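Long-range contacts in AxyAgu115A (Amphibacillus xylanus NBRC 15112, PDB 6NPS), which probably acts as a family GH115 alpha-glucuronidase, hydrolysing glucuronic acid side groups from arabinoglucuronoxylan: residues A[6-10]-A[149-153]; A[18-23]-A[59-65]; A[67-71]-A[117-123]; A[98-102]-A[112-116]. The protein carries 3 engineered substitutions. All coordinates share one frame; numbering follows the deposited sequence.

Interaction 1: A[6-10]-A[149-153]; sequences TLNQE and RKESF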
loop_
_atom_site.group_PDB
_atom_site.type_symbol
_atom_site.label_atom_id
_atom_site.label_comp_id
_atom_site.label_asym_id
_atom_site.label_seq_id
_atom_site.Cartn_x
_atom_site.Cartn_y
_atom_site.Cartn_z
ATOM N N THR A 6 23.685 -6.262 -67.651
ATOM C CA THR A 6 24.191 -7.266 -66.730
ATOM C C THR A 6 25.348 -6.701 -65.921
ATOM O O THR A 6 26.189 -5.971 -66.453
ATOM C CB THR A 6 24.664 -8.503 -67.481
ATOM O OG1 THR A 6 23.554 -9.090 -68.166
ATOM C CG2 THR A 6 25.272 -9.526 -66.515
ATOM N N LEU A 7 25.389 -7.047 -64.637
ATOM C CA LEU A 7 26.569 -6.839 -63.816
ATOM C C LEU A 7 26.901 -8.163 -63.144
ATOM O O LEU A 7 26.014 -8.800 -62.561
ATOM C CB LEU A 7 26.320 -5.744 -62.787
ATOM C CG LEU A 7 27.465 -5.442 -61.811
ATOM C CD1 LEU A 7 28.820 -5.283 -62.536
ATOM C CD2 LEU A 7 27.140 -4.186 -61.011
ATOM N N ASN A 8 28.150 -8.612 -63.256
ATOM C CA ASN A 8 28.517 -9.828 -62.541
ATOM C C ASN A 8 29.955 -9.717 -62.050
ATOM O O ASN A 8 30.665 -8.749 -62.350
ATOM C CB ASN A 8 28.281 -11.094 -63.396
ATOM C CG ASN A 8 29.161 -11.167 -64.628
ATOM O OD1 ASN A 8 30.362 -10.910 -64.572
ATOM N ND2 ASN A 8 28.562 -11.571 -65.758
ATOM N N GLN A 9 30.359 -10.714 -61.255
ATOM C CA GLN A 9 31.682 -10.707 -60.636
ATOM C C GLN A 9 32.799 -10.642 -61.671
ATOM O O GLN A 9 33.807 -9.959 -61.453
ATOM C CB GLN A 9 31.873 -11.953 -59.775
ATOM C CG GLN A 9 31.038 -12.041 -58.557
ATOM C CD GLN A 9 31.351 -13.312 -57.803
ATOM O OE1 GLN A 9 31.611 -14.352 -58.415
ATOM N NE2 GLN A 9 31.351 -13.237 -56.478
ATOM N N GLU A 10 32.675 -11.412 -62.761
ATOM C CA GLU A 10 33.685 -11.386 -63.820
ATOM C C GLU A 10 33.929 -9.963 -64.316
ATOM O O GLU A 10 35.069 -9.580 -64.608
ATOM C CB GLU A 10 33.253 -12.262 -64.995
ATOM C CG GLU A 10 32.747 -13.636 -64.619
ATOM C CD GLU A 10 33.852 -14.617 -64.243
ATOM O OE1 GLU A 10 33.666 -15.829 -64.493
ATOM O OE2 GLU A 10 34.891 -14.191 -63.691
ATOM N N ARG A 149 24.823 -11.776 -50.803
ATOM C CA ARG A 149 25.799 -11.857 -51.886
ATOM C C ARG A 149 25.139 -12.297 -53.201
ATOM O O ARG A 149 24.200 -13.099 -53.206
ATOM C CB ARG A 149 26.920 -12.828 -51.499
ATOM C CG ARG A 149 27.737 -12.322 -50.316
ATOM C CD ARG A 149 28.632 -11.121 -50.731
ATOM N NE ARG A 149 29.474 -11.514 -51.853
ATOM C CZ ARG A 149 30.701 -12.010 -51.728
ATOM N NH1 ARG A 149 31.252 -12.141 -50.525
ATOM N NH2 ARG A 149 31.379 -12.371 -52.809
ATOM N N LYS A 150 25.630 -11.746 -54.322
ATOM C CA LYS A 150 25.168 -12.074 -55.668
ATOM C C LYS A 150 26.364 -12.390 -56.554
ATOM O O LYS A 150 27.424 -11.771 -56.439
ATOM C CB LYS A 150 24.424 -10.903 -56.354
ATOM C CG LYS A 150 22.982 -10.611 -55.980
ATOM C CD LYS A 150 22.626 -9.289 -56.642
ATOM C CE LYS A 150 21.157 -9.125 -56.885
ATOM N NZ LYS A 150 20.404 -9.369 -55.636
ATOM N N GLU A 151 26.179 -13.324 -57.477
ATOM C CA GLU A 151 27.161 -13.489 -58.542
ATOM C C GLU A 151 26.836 -12.625 -59.757
ATOM O O GLU A 151 27.756 -12.211 -60.478
ATOM C CB GLU A 151 27.259 -14.959 -58.957
ATOM C CG GLU A 151 27.900 -15.819 -57.895
ATOM C CD GLU A 151 28.585 -17.067 -58.458
ATOM O OE1 GLU A 151 28.150 -17.569 -59.525
ATOM O OE2 GLU A 151 29.566 -17.532 -57.827
ATOM N N SER A 152 25.560 -12.301 -59.964
ATOM C CA SER A 152 25.129 -11.610 -61.175
ATOM C C SER A 152 23.781 -10.952 -60.926
ATOM O O SER A 152 23.013 -11.367 -60.057
ATOM C CB SER A 152 25.019 -12.578 -62.365
ATOM O OG SER A 152 24.822 -11.857 -63.576
ATOM N N PHE A 153 23.509 -9.920 -61.719
ATOM C CA PHE A 153 22.360 -9.029 -61.577
ATOM C C PHE A 153 21.974 -8.615 -62.987
ATOM O O PHE A 153 22.857 -8.379 -63.816
ATOM C CB PHE A 153 22.722 -7.813 -60.714
ATOM C CG PHE A 153 21.757 -6.661 -60.813
ATOM C CD1 PHE A 153 20.559 -6.691 -60.121
ATOM C CD2 PHE A 153 22.065 -5.537 -61.574
ATOM C CE1 PHE A 153 19.666 -5.655 -60.204
ATOM C CE2 PHE A 153 21.177 -4.472 -61.657
ATOM C CZ PHE A 153 19.975 -4.535 -60.967
HETATM O O HOH W 1 30.756 -15.866 -55.053
#

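Interaction 2: A[18-23]-A[59-65]; sequences SGALFY and MLSRHAV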
loop_
_atom_site.group_PDB
_atom_site.type_symbol
_atom_site.label_atom_id
_atom_site.label_comp_id
_atom_site.label_asym_id
_atom_site.label_seq_id
_atom_site.Cartn_x
_atom_site.Cartn_y
_atom_site.Cartn_z
ATOM N N SER A 18 36.349 -5.665 -68.512
ATOM C CA SER A 18 36.569 -4.922 -69.746
ATOM C C SER A 18 36.819 -3.435 -69.509
ATOM O O SER A 18 37.300 -2.750 -70.414
ATOM C CB SER A 18 35.371 -5.082 -70.684
ATOM O OG SER A 18 34.173 -4.563 -70.113
ATOM N N GLY A 19 36.517 -2.926 -68.324
ATOM C CA GLY A 19 36.764 -1.531 -68.040
ATOM C C GLY A 19 36.080 -1.145 -66.749
ATOM O O GLY A 19 35.537 -1.993 -66.032
ATOM N N ALA A 20 36.120 0.148 -66.469
ATOM C CA ALA A 20 35.532 0.654 -65.252
ATOM C C ALA A 20 34.013 0.638 -65.351
ATOM O O ALA A 20 33.433 0.856 -66.417
ATOM C CB ALA A 20 36.029 2.081 -64.972
ATOM N N LEU A 21 33.372 0.390 -64.213
ATOM C CA LEU A 21 31.921 0.279 -64.175
ATOM C C LEU A 21 31.234 1.644 -64.222
ATOM O O LEU A 21 30.275 1.838 -64.978
ATOM C CB LEU A 21 31.501 -0.463 -62.910
ATOM C CG LEU A 21 29.993 -0.540 -62.730
ATOM C CD1 LEU A 21 29.388 -1.380 -63.902
ATOM C CD2 LEU A 21 29.688 -1.144 -61.366
ATOM N N PHE A 22 31.688 2.586 -63.393
ATOM C CA PHE A 22 31.044 3.888 -63.236
ATOM C C PHE A 22 31.800 4.931 -64.039
ATOM O O PHE A 22 33.032 4.906 -64.114
ATOM C CB PHE A 22 31.003 4.346 -61.776
ATOM C CG PHE A 22 29.937 3.675 -60.961
ATOM C CD1 PHE A 22 30.115 2.391 -60.509
ATOM C CD2 PHE A 22 28.751 4.335 -60.651
ATOM C CE1 PHE A 22 29.154 1.764 -59.742
ATOM C CE2 PHE A 22 27.767 3.704 -59.881
ATOM C CZ PHE A 22 27.968 2.406 -59.452
ATOM N N TYR A 23 31.050 5.856 -64.619
ATOM C CA TYR A 23 31.613 6.966 -65.365
ATOM C C TYR A 23 31.545 8.209 -64.491
ATOM O O TYR A 23 30.552 8.420 -63.790
ATOM C CB TYR A 23 30.840 7.173 -66.657
ATOM C CG TYR A 23 31.337 8.356 -67.474
ATOM C CD1 TYR A 23 32.649 8.416 -67.915
ATOM C CD2 TYR A 23 30.490 9.413 -67.776
ATOM C CE1 TYR A 23 33.121 9.504 -68.660
ATOM C CE2 TYR A 23 30.951 10.514 -68.547
ATOM C CZ TYR A 23 32.261 10.547 -68.969
ATOM O OH TYR A 23 32.694 11.626 -69.708
ATOM N N MET A 59 37.591 4.007 -71.245
ATOM C CA MET A 59 37.952 3.071 -70.180
ATOM C C MET A 59 36.747 2.413 -69.500
ATOM O O MET A 59 36.906 1.697 -68.510
ATOM C CB MET A 59 38.824 3.770 -69.133
ATOM C CG MET A 59 39.959 4.592 -69.719
ATOM S SD MET A 59 41.469 3.633 -69.946
ATOM C CE MET A 59 41.874 3.231 -68.248
ATOM N N LEU A 60 35.549 2.654 -70.025
ATOM C CA LEU A 60 34.337 2.120 -69.428
ATOM C C LEU A 60 34.190 0.643 -69.786
ATOM O O LEU A 60 34.739 0.158 -70.779
ATOM C CB LEU A 60 33.120 2.899 -69.917
ATOM C CG LEU A 60 33.000 4.325 -69.381
ATOM C CD1 LEU A 60 31.860 5.083 -70.071
ATOM C CD2 LEU A 60 32.727 4.185 -67.877
ATOM N N SER A 61 33.422 -0.053 -68.970
ATOM C CA SER A 61 33.108 -1.441 -69.251
ATOM C C SER A 61 32.062 -1.519 -70.366
ATOM O O SER A 61 31.330 -0.561 -70.633
ATOM C CB SER A 61 32.617 -2.109 -67.959
ATOM O OG SER A 61 31.684 -3.146 -68.201
ATOM N N ARG A 62 31.997 -2.671 -71.035
ATOM C CA ARG A 62 30.941 -2.868 -72.028
ATOM C C ARG A 62 29.543 -2.615 -71.457
ATOM O O ARG A 62 28.674 -2.125 -72.185
ATOM C CB ARG A 62 31.037 -4.272 -72.622
ATOM C CG ARG A 62 32.310 -4.490 -73.423
ATOM C CD ARG A 62 32.834 -5.912 -73.248
ATOM N NE ARG A 62 34.292 -6.007 -73.341
ATOM C CZ ARG A 62 34.971 -6.419 -74.406
ATOM N NH1 ARG A 62 34.334 -6.787 -75.507
ATOM N NH2 ARG A 62 36.298 -6.471 -74.362
ATOM N N HIS A 63 29.311 -2.899 -70.167
ATOM C CA HIS A 63 28.087 -2.510 -69.458
ATOM C C HIS A 63 28.478 -1.519 -68.369
ATOM O O HIS A 63 29.296 -1.843 -67.494
ATOM C CB HIS A 63 27.356 -3.715 -68.836
ATOM C CG HIS A 63 26.876 -4.722 -69.840
ATOM N ND1 HIS A 63 25.926 -5.680 -69.545
ATOM C CD2 HIS A 63 27.209 -4.918 -71.138
ATOM C CE1 HIS A 63 25.709 -6.432 -70.612
ATOM N NE2 HIS A 63 26.476 -5.990 -71.593
ATOM N N ALA A 64 27.887 -0.325 -68.408
ATOM C CA ALA A 64 28.366 0.784 -67.601
ATOM C C ALA A 64 27.191 1.454 -66.905
ATOM O O ALA A 64 26.042 1.337 -67.336
ATOM C CB ALA A 64 29.143 1.800 -68.475
ATOM N N VAL A 65 27.488 2.145 -65.802
ATOM C CA VAL A 65 26.505 2.905 -65.039
ATOM C C VAL A 65 26.814 4.376 -65.310
ATOM O O VAL A 65 27.941 4.824 -65.079
ATOM C CB VAL A 65 26.567 2.587 -63.538
ATOM C CG1 VAL A 65 25.674 3.543 -62.762
ATOM C CG2 VAL A 65 26.177 1.091 -63.247
#

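Interaction 3: A[67-71]-A[117-123]; sequences YGTVG and GSDKRGT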
loop_
_atom_site.group_PDB
_atom_site.type_symbol
_atom_site.label_atom_id
_atom_site.label_comp_id
_atom_site.label_asym_id
_atom_site.label_seq_id
_atom_site.Cartn_x
_atom_site.Cartn_y
_atom_site.Cartn_z
ATOM N N TYR A 67 25.512 8.168 -64.549
ATOM C CA TYR A 67 24.660 8.938 -63.659
ATOM C C TYR A 67 24.963 10.430 -63.785
ATOM O O TYR A 67 26.033 10.836 -64.239
ATOM C CB TYR A 67 24.837 8.488 -62.213
ATOM C CG TYR A 67 26.171 8.885 -61.609
ATOM C CD1 TYR A 67 27.275 8.040 -61.699
ATOM C CD2 TYR A 67 26.329 10.127 -60.963
ATOM C CE1 TYR A 67 28.495 8.404 -61.173
ATOM C CE2 TYR A 67 27.552 10.505 -60.433
ATOM C CZ TYR A 67 28.627 9.637 -60.534
ATOM O OH TYR A 67 29.838 9.997 -59.994
ATOM N N GLY A 68 24.011 11.251 -63.377
ATOM C CA GLY A 68 24.197 12.682 -63.495
ATOM C C GLY A 68 22.956 13.426 -63.071
ATOM O O GLY A 68 21.883 12.839 -62.875
ATOM N N THR A 69 23.138 14.741 -62.915
ATOM C CA THR A 69 22.084 15.701 -62.615
ATOM C C THR A 69 21.850 16.538 -63.858
ATOM O O THR A 69 22.812 17.044 -64.461
ATOM C CB THR A 69 22.477 16.618 -61.446
ATOM O OG1 THR A 69 22.880 15.828 -60.321
ATOM C CG2 THR A 69 21.304 17.516 -61.027
ATOM N N VAL A 70 20.586 16.658 -64.272
ATOM C CA VAL A 70 20.287 17.460 -65.456
ATOM C C VAL A 70 20.881 18.856 -65.281
ATOM O O VAL A 70 20.862 19.419 -64.180
ATOM C CB VAL A 70 18.766 17.545 -65.692
ATOM C CG1 VAL A 70 18.480 18.456 -66.900
ATOM C CG2 VAL A 70 18.141 16.184 -65.929
ATOM N N GLY A 71 21.437 19.411 -66.363
ATOM C CA GLY A 71 22.086 20.691 -66.256
ATOM C C GLY A 71 23.475 20.652 -65.662
ATOM O O GLY A 71 24.130 21.692 -65.591
ATOM N N GLY A 117 19.075 12.557 -62.377
ATOM C CA GLY A 117 18.283 13.315 -61.424
ATOM C C GLY A 117 17.823 14.671 -61.945
ATOM O O GLY A 117 18.534 15.352 -62.691
ATOM N N SER A 118 16.626 15.077 -61.521
ATOM C CA SER A 118 16.140 16.406 -61.893
ATOM C C SER A 118 16.913 17.502 -61.183
ATOM O O SER A 118 16.936 18.646 -61.655
ATOM C CB SER A 118 14.662 16.553 -61.551
ATOM O OG SER A 118 14.491 16.507 -60.123
ATOM N N ASP A 119 17.535 17.168 -60.070
ATOM C CA ASP A 119 18.266 18.103 -59.215
ATOM C C ASP A 119 19.189 17.229 -58.368
ATOM O O ASP A 119 19.211 16.006 -58.527
ATOM C CB ASP A 119 17.296 18.970 -58.386
ATOM C CG ASP A 119 16.244 18.109 -57.573
ATOM O OD1 ASP A 119 16.539 16.946 -57.214
ATOM O OD2 ASP A 119 15.116 18.596 -57.283
ATOM N N LYS A 120 19.937 17.837 -57.448
ATOM C CA LYS A 120 20.919 17.067 -56.687
ATOM C C LYS A 120 20.273 15.896 -55.937
ATOM O O LYS A 120 20.735 14.743 -56.032
ATOM C CB LYS A 120 21.655 17.976 -55.715
ATOM C CG LYS A 120 22.408 17.196 -54.664
ATOM C CD LYS A 120 23.556 17.998 -54.075
ATOM C CE LYS A 120 23.094 19.331 -53.581
ATOM N NZ LYS A 120 24.235 20.165 -53.098
ATOM N N ARG A 121 19.212 16.169 -55.166
ATOM C CA ARG A 121 18.647 15.099 -54.350
ATOM C C ARG A 121 17.955 14.029 -55.208
ATOM O O ARG A 121 17.976 12.847 -54.842
ATOM C CB ARG A 121 17.685 15.694 -53.301
ATOM C CG ARG A 121 18.376 16.272 -52.032
ATOM C CD ARG A 121 17.323 16.741 -50.978
ATOM N NE ARG A 121 16.512 17.852 -51.482
ATOM C CZ ARG A 121 16.941 19.111 -51.494
ATOM N NH1 ARG A 121 18.151 19.402 -51.012
ATOM N NH2 ARG A 121 16.167 20.080 -51.985
ATOM N N GLY A 122 17.345 14.420 -56.335
ATOM C CA GLY A 122 16.824 13.442 -57.279
ATOM C C GLY A 122 17.896 12.486 -57.770
ATOM O O GLY A 122 17.652 11.283 -57.904
ATOM N N THR A 123 19.088 13.007 -58.091
ATOM C CA THR A 123 20.168 12.112 -58.501
ATOM C C THR A 123 20.548 11.186 -57.368
ATOM O O THR A 123 20.750 9.979 -57.572
ATOM C CB THR A 123 21.390 12.918 -58.954
ATOM O OG1 THR A 123 20.976 13.953 -59.859
ATOM C CG2 THR A 123 22.419 12.033 -59.672
#

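Interaction 4: A[98-102]-A[112-116]; sequences LFQVV and ALVIA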
loop_
_atom_site.group_PDB
_atom_site.type_symbol
_atom_site.label_atom_id
_atom_site.label_comp_id
_atom_site.label_asym_id
_atom_site.label_seq_id
_atom_site.Cartn_x
_atom_site.Cartn_y
_atom_site.Cartn_z
ATOM N N LEU A 98 15.159 9.568 -63.365
ATOM C CA LEU A 98 14.954 8.597 -64.430
ATOM C C LEU A 98 15.983 7.496 -64.246
ATOM O O LEU A 98 17.160 7.774 -63.988
ATOM C CB LEU A 98 15.126 9.269 -65.796
ATOM C CG LEU A 98 15.282 8.386 -67.033
ATOM C CD1 LEU A 98 13.929 7.751 -67.429
ATOM C CD2 LEU A 98 15.855 9.211 -68.176
ATOM N N PHE A 99 15.537 6.240 -64.367
ATOM C CA PHE A 99 16.364 5.064 -64.114
ATOM C C PHE A 99 16.089 4.179 -65.329
ATOM O O PHE A 99 15.014 3.573 -65.431
ATOM C CB PHE A 99 15.946 4.430 -62.778
ATOM C CG PHE A 99 16.803 3.291 -62.307
ATOM C CD1 PHE A 99 17.822 3.513 -61.381
ATOM C CD2 PHE A 99 16.521 1.984 -62.721
ATOM C CE1 PHE A 99 18.584 2.449 -60.892
ATOM C CE2 PHE A 99 17.272 0.895 -62.253
ATOM C CZ PHE A 99 18.313 1.134 -61.331
ATOM N N GLN A 100 17.009 4.149 -66.291
ATOM C CA GLN A 100 16.668 3.586 -67.585
ATOM C C GLN A 100 17.870 2.873 -68.183
ATOM O O GLN A 100 18.980 3.416 -68.173
ATOM C CB GLN A 100 16.184 4.687 -68.539
ATOM C CG GLN A 100 15.734 4.153 -69.863
ATOM C CD GLN A 100 15.203 5.240 -70.780
ATOM O OE1 GLN A 100 15.259 6.422 -70.450
ATOM N NE2 GLN A 100 14.697 4.839 -71.946
ATOM N N VAL A 101 17.629 1.677 -68.767
ATOM C CA VAL A 101 18.667 0.951 -69.495
ATOM C C VAL A 101 18.613 1.388 -70.942
ATOM O O VAL A 101 17.520 1.525 -71.517
ATOM C CB VAL A 101 18.489 -0.576 -69.363
ATOM C CG1 VAL A 101 19.440 -1.324 -70.266
ATOM C CG2 VAL A 101 18.663 -1.009 -67.915
ATOM N N VAL A 102 19.789 1.605 -71.547
ATOM C CA VAL A 102 19.879 2.152 -72.895
ATOM C C VAL A 102 20.925 1.358 -73.670
ATOM O O VAL A 102 21.905 0.850 -73.111
ATOM C CB VAL A 102 20.232 3.661 -72.879
ATOM C CG1 VAL A 102 19.085 4.502 -72.254
ATOM C CG2 VAL A 102 21.490 3.861 -72.108
ATOM N N ALA A 112 24.027 0.438 -70.939
ATOM C CA ALA A 112 24.266 1.267 -69.778
ATOM C C ALA A 112 22.973 1.421 -68.998
ATOM O O ALA A 112 21.870 1.474 -69.563
ATOM C CB ALA A 112 24.815 2.657 -70.156
ATOM N N LEU A 113 23.126 1.507 -67.692
ATOM C CA LEU A 113 22.060 1.970 -66.831
ATOM C C LEU A 113 22.230 3.482 -66.676
ATOM O O LEU A 113 23.274 3.943 -66.197
ATOM C CB LEU A 113 22.133 1.242 -65.494
ATOM C CG LEU A 113 21.245 1.781 -64.377
ATOM C CD1 LEU A 113 19.798 1.779 -64.852
ATOM C CD2 LEU A 113 21.415 0.925 -63.120
ATOM N N VAL A 114 21.235 4.263 -67.094
ATOM C CA VAL A 114 21.316 5.719 -66.963
ATOM C C VAL A 114 20.524 6.146 -65.731
ATOM O O VAL A 114 19.377 5.720 -65.536
ATOM C CB VAL A 114 20.813 6.437 -68.229
ATOM C CG1 VAL A 114 20.849 7.950 -68.025
ATOM C CG2 VAL A 114 21.699 6.067 -69.406
ATOM N N ILE A 115 21.146 6.950 -64.874
ATOM C CA ILE A 115 20.501 7.450 -63.658
ATOM C C ILE A 115 20.588 8.974 -63.738
ATOM O O ILE A 115 21.661 9.548 -63.538
ATOM C CB ILE A 115 21.149 6.892 -62.390
ATOM C CG1 ILE A 115 21.227 5.364 -62.486
ATOM C CG2 ILE A 115 20.393 7.371 -61.106
ATOM C CD1 ILE A 115 21.726 4.661 -61.225
ATOM N N ALA A 116 19.482 9.622 -64.101
ATOM C CA ALA A 116 19.423 11.071 -64.293
ATOM C C ALA A 116 18.513 11.700 -63.232
ATOM O O ALA A 116 17.307 11.445 -63.226
ATOM C CB ALA A 116 18.925 11.407 -65.697
#

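Interaction 1: A[6-10]-A[149-153]
Q9 reaches across from the start of a short helix to E151, K150 and R149, and its side chain can be followed atom by atom. Its CB lies 4.2 Å from E151 O; CG, anti to the carbonyl carbon (chi1 -68°), rests against the same oxygen at 3.8 Å, and from there the chain runs out extended. At the amide, OE1 lies 3.8 Å from E151 OE2, the amide and carboxylate planes turned 42° against each other. NE2 meets the R149 guanidinium at its edge, 3.8 Å from NH2, and donates to a water at 3.0 Å. The strongest partner of NE2 lies outside the two segments: it is F47 O, at the end of helix 30-47. Behind this polar tip the backbones pair as antiparallel strands. L7 and F153 form the hydrogen-bonded pair, with L7 N 3.0 Å from F153 O and F153 N 2.9 Å from L7 O; S152 CA and, weakly, S152 OG crowd the same L7 oxygen. Q9 N adds a bond to E151 O at 3.1 Å just beyond the last bridge. The backbone pairing thus gives way to a polar fringe of side chains and water. There R149 NH2 joins Q9 NE2, though weakly, in donating to F47 O, where the carbonyl end of the helix would probably favour the arginine's positive charge, and the water links the amide, weakly, to the E151 carboxylate.

Interaction 2: A[18-23]-A[59-65]
A20 O is held by several groups of the segment 59-65: S61 N donates to it over 2.7 Å, tilted 32° from the carbonyl plane, while L60 CA makes a CA-H...O contact and S61 CB packs close by. A20 N points to the same strand and bonds M59 O, also at 2.7 Å, in the carbonyl plane. A20 is therefore clasped on both its polar atoms in a parallel bridge with L60. Next to it, G19 presses so closely on the backbone of 59-61 that a beta carbon would clash with M59 O and L60 O. At the outer end, S18 OG accepts from R62 N at 3.0 Å in a nearly straight bond (165°), and S61 OG turns back to donate to H63 O from above its carbonyl plane. Both chains then turn a corner and pair again, V65 N donating to L21 O over 2.9 Å. Here the contact becomes apolar. V65 CB sits over one face of the F22 ring, 4.1 Å from its centroid and offset toward the rim; CG1, anti to the backbone N (chi1 172°), is thereby brought within 3.6 Å of F22 CE2. L60, before its corner, reaches Y23, past the other: L60 CD2 lies 3.7 Å from Y23 CB. Backbone bonds thus fix the register on either side of the corner, while the apolar surfaces of F22, V65, L60 and Y23 pack beside strand 64-69, an outermost strand of the mixed sheet within this chain.

Interaction 3: A[67-71]-A[117-123]
Peptide planes are the flat groups that meet here, and T69 and T123 cover two of them. T123 CG2 stands over the face of the G68 carbonyl, 3.3 Å directly above its oxygen, while G117 N enters in that carbonyl's plane and bonds the same G68 O at 2.9 Å. Across the interface T69 CG2 lies on the face of the peptide joining D119 to K120, 3.4 Å above D119 C. The methyl reaches it because it is anti to the backbone N, which leaves OG1 beside that nitrogen (chi1 -53°) and turned to the other threonine. T69 OG1 and T123 OG1 are hydrogen-bonded at 2.7 Å, either being a possible donor, the side chains crossing at about a right angle. Replacing T69 by a valine would probably keep much of the methyl contact but leave T123 OG1 without its hydroxyl mate. V70 N completes the parallel bridge of T69 with G117 through a nearly straight bond to G117 O, 2.9 Å long. A beta carbon on G117 would run into T123 OG1, so glycine leaves room for the threonine. Two residues on, D119 is the N-cap of helix 120-133, OD1 accepting from G122 N at 2.8 Å. Hydroxyls as well as peptides thus join strand end to helix start: the buried hydroxyls of T69 and T123 pair, with D119 O also near T123 OG1, where the first helical turn, with the G122 N-H capped by D119, docks against the sheet.

Interaction 4: A[98-102]-A[112-116]
With CG anti to the backbone N in both F99 (chi1 -174°) and L113 (chi1 169°), the two side chains lean over one face of the strand pair and meet obliquely. L113 CD1 lands over the centre of the F99 ring, 3.8 Å from the centroid, and L113 CD2 touches F99 CZ at 3.6 Å. I115 runs alongside the F99 side chain, pointing the same way, its CD1 3.9 Å from F99 CE1. H129 of helix 120-133 adds a T-shaped ring contact and L130 packs on the same residues. Trimming F99 to an alanine would probably leave L113 CD1 and H129 without their aromatic surface and open a gap beneath the helix. On the other face V102 CG2, set between backbone N and carbonyl carbon, presses on V114 CG2 at 3.5 Å, tighter than a usual carbon contact. Six backbone bonds join the strands, the shortest running 2.6 Å from V114 N to Q100 O. Helix 74-81 covers this second face, L76 against V114 and A116, L79 against V114. Strands 97-106 and 109-117 form a beta hairpin, the middle two of four strands in a mixed sheet with helices packed on both faces, an alpha/beta sandwich.

In the fold
All four contacts lie on one side of the chain's centre, in the N-terminal region whose strands come before those of the eight-stranded parallel sheet. Interactions 2, 3 and 4 converge on one mixed sheet, in which strand 109-117 runs between 64-69 and 97-106. Interaction 4 is nested within the loop closed by interaction 3, their centres about 12 Å apart, and G68 N meets I115 O between them. The centres of interactions 2 and 4 are about 14 Å apart, and the two are linked through A64 O and L113 N. Interaction 1 encloses the others along the chain and touches interaction 2, where T6 N meets H63 ND1. The first residues thus close the outer loop of a compact alpha/beta unit.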